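Local coordinates for protein D-mandelate dehydrogenase (Rhodotorula graminis, PDB 2W2K) that probably interconverts D-mandelate and its 2-keto acid with a nicotinamide cofactor, as a member of the D-isomer specific 2-hydroxyacid dehydrogenases, at residues R14-L19 and E315-T320. Sequence-based numbering, arbitrary orientation.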
# COMPACT_ATOMS: atom_id res chain seq x y z
N ARG B 14 -3.79 24.45 15.72
CA ARG B 14 -2.38 24.03 15.54
C ARG B 14 -1.82 24.24 14.12
O ARG B 14 -0.60 24.16 13.92
CB ARG B 14 -2.21 22.54 15.91
CG ARG B 14 -2.41 22.20 17.38
CD ARG B 14 -2.62 20.68 17.57
NE ARG B 14 -3.05 20.35 18.93
CZ ARG B 14 -3.88 19.36 19.25
NH1 ARG B 14 -4.40 18.58 18.30
NH2 ARG B 14 -4.22 19.15 20.51
N HIS B 15 -2.69 24.48 13.14
CA HIS B 15 -2.27 24.45 11.73
C HIS B 15 -2.51 25.78 11.00
O HIS B 15 -1.61 26.27 10.30
CB HIS B 15 -2.92 23.26 10.98
CG HIS B 15 -2.60 21.93 11.61
ND1 HIS B 15 -3.47 21.25 12.44
CD2 HIS B 15 -1.48 21.17 11.55
CE1 HIS B 15 -2.90 20.14 12.87
NE2 HIS B 15 -1.69 20.06 12.34
N LEU B 16 -3.70 26.36 11.17
CA LEU B 16 -4.11 27.54 10.41
C LEU B 16 -4.01 28.81 11.26
O LEU B 16 -5.02 29.36 11.70
CB LEU B 16 -5.55 27.37 9.89
CG LEU B 16 -5.79 26.21 8.90
CD1 LEU B 16 -7.21 26.30 8.33
CD2 LEU B 16 -4.77 26.19 7.77
N ASP B 17 -2.78 29.26 11.48
CA ASP B 17 -2.53 30.37 12.43
C ASP B 17 -3.22 31.70 12.02
O ASP B 17 -3.84 32.34 12.87
CB ASP B 17 -1.01 30.59 12.63
CG ASP B 17 -0.30 29.36 13.22
OD1 ASP B 17 -0.78 28.76 14.21
OD2 ASP B 17 0.75 28.97 12.67
N ASP B 18 -3.12 32.08 10.74
CA ASP B 18 -3.82 33.30 10.21
C ASP B 18 -5.36 33.27 10.33
O ASP B 18 -5.98 34.25 10.78
CB ASP B 18 -3.46 33.56 8.73
CG ASP B 18 -1.98 33.95 8.52
OD1 ASP B 18 -1.32 34.44 9.46
OD2 ASP B 18 -1.49 33.79 7.39
N LEU B 19 -5.98 32.15 9.95
CA LEU B 19 -7.43 32.00 10.10
C LEU B 19 -7.86 32.01 11.58
O LEU B 19 -8.89 32.60 11.91
CB LEU B 19 -7.95 30.74 9.39
CG LEU B 19 -9.46 30.70 9.06
CD1 LEU B 19 -9.86 31.82 8.07
CD2 LEU B 19 -9.87 29.30 8.51
N GLU B 315 -8.00 20.75 7.01
CA GLU B 315 -9.40 20.88 6.59
C GLU B 315 -10.41 20.86 7.78
O GLU B 315 -11.44 21.57 7.71
CB GLU B 315 -9.74 19.89 5.45
CG GLU B 315 -11.12 20.08 4.81
CD GLU B 315 -11.25 21.27 3.82
OE1 GLU B 315 -10.30 22.10 3.66
OE2 GLU B 315 -12.34 21.36 3.20
N PHE B 316 -10.14 20.09 8.84
CA PHE B 316 -10.95 20.16 10.10
C PHE B 316 -10.97 21.61 10.65
O PHE B 316 -12.03 22.15 10.99
CB PHE B 316 -10.43 19.21 11.24
CG PHE B 316 -10.67 17.73 11.02
CD1 PHE B 316 -11.60 17.25 10.08
CD2 PHE B 316 -9.97 16.80 11.80
CE1 PHE B 316 -11.79 15.83 9.90
CE2 PHE B 316 -10.16 15.42 11.64
CZ PHE B 316 -11.08 14.94 10.69
N GLU B 317 -9.78 22.23 10.78
CA GLU B 317 -9.68 23.63 11.25
C GLU B 317 -10.39 24.62 10.32
O GLU B 317 -11.13 25.49 10.79
CB GLU B 317 -8.20 24.02 11.48
CG GLU B 317 -7.58 23.23 12.66
CD GLU B 317 -6.22 23.75 13.17
OE1 GLU B 317 -5.67 24.72 12.59
OE2 GLU B 317 -5.72 23.14 14.16
N ARG B 318 -10.19 24.49 8.99
CA ARG B 318 -10.88 25.39 8.02
C ARG B 318 -12.42 25.25 8.07
O ARG B 318 -13.13 26.26 8.11
CB ARG B 318 -10.39 25.17 6.57
CG ARG B 318 -10.96 26.25 5.55
CD ARG B 318 -10.63 25.87 4.08
NE ARG B 318 -11.47 24.78 3.58
CZ ARG B 318 -12.71 24.94 3.08
NH1 ARG B 318 -13.28 26.15 3.01
NH2 ARG B 318 -13.38 23.88 2.64
N LEU B 319 -12.94 24.01 8.08
CA LEU B 319 -14.40 23.80 8.08
C LEU B 319 -15.08 24.29 9.38
O LEU B 319 -16.10 25.00 9.32
CB LEU B 319 -14.75 22.31 7.79
CG LEU B 319 -14.60 21.84 6.32
CD1 LEU B 319 -14.77 20.31 6.27
CD2 LEU B 319 -15.62 22.54 5.41
N THR B 320 -14.51 23.94 10.53
CA THR B 320 -15.10 24.38 11.83
C THR B 320 -15.19 25.91 11.94
O THR B 320 -16.26 26.46 12.28
CB THR B 320 -14.39 23.77 13.07
OG1 THR B 320 -12.98 24.05 13.03
CG2 THR B 320 -14.65 22.22 13.15
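Three successive backbone N-H groups, those of Arg14, His15 and Leu16, converge on the carboxylate of Glu317, which reaches out from helix 310-330 into the turn ahead of helix 17-26. Glu317 OE2 takes the almost straight bond from Arg14 N (2.8 Å, 176°) on its syn side. Glu317 OE1 accepts twice: from His15 N at 3.0 Å, also syn but more bent, and from Leu16 N at 2.9 Å, nearly in line with the C-O bond. With chi2 at -167°, the Glu317 chain runs extended beyond CG, which carries the acid group clear of its own helix. The ring of His15 adds a weak, angled bond from ND1 to Glu317 OE2 (3.4 Å), its plane turned 52° from the carboxylate; elsewhere the ring meets that of His314. An alanine in place of Glu317 would probably leave the three backbone N-H groups without their shared acceptor and the turn less firmly fixed.

Apolar contact continues beside this polar grip. Leu16 passes Glu317 in the opposite direction, and its CD1 lies 4.0 Å from Glu317 CB and 3.8 Å from Arg318 CB. One turn on, Leu19 lays CD2 more loosely against Arg318 CA (4.1 Å).

The charged ends of both arginines turn elsewhere. Arg318, bent at chi3, takes Glu315 side-on, NE to OE1 and NH2 to OE2, in a salt bridge within its own helix, whereas Arg14 pairs with Asp11.

Leu16 is the N-cap residue of helix 17-26, and a glutamate from the long helix 310-330 thus holds the strand-to-helix turn after strand 5-8. This is the first beta-alpha connection of the flavodoxin-like substrate-binding domain, a five-stranded parallel sheet of order 2-1-3-4-5, against which the C-terminal helix packs in this dehydrogenase family.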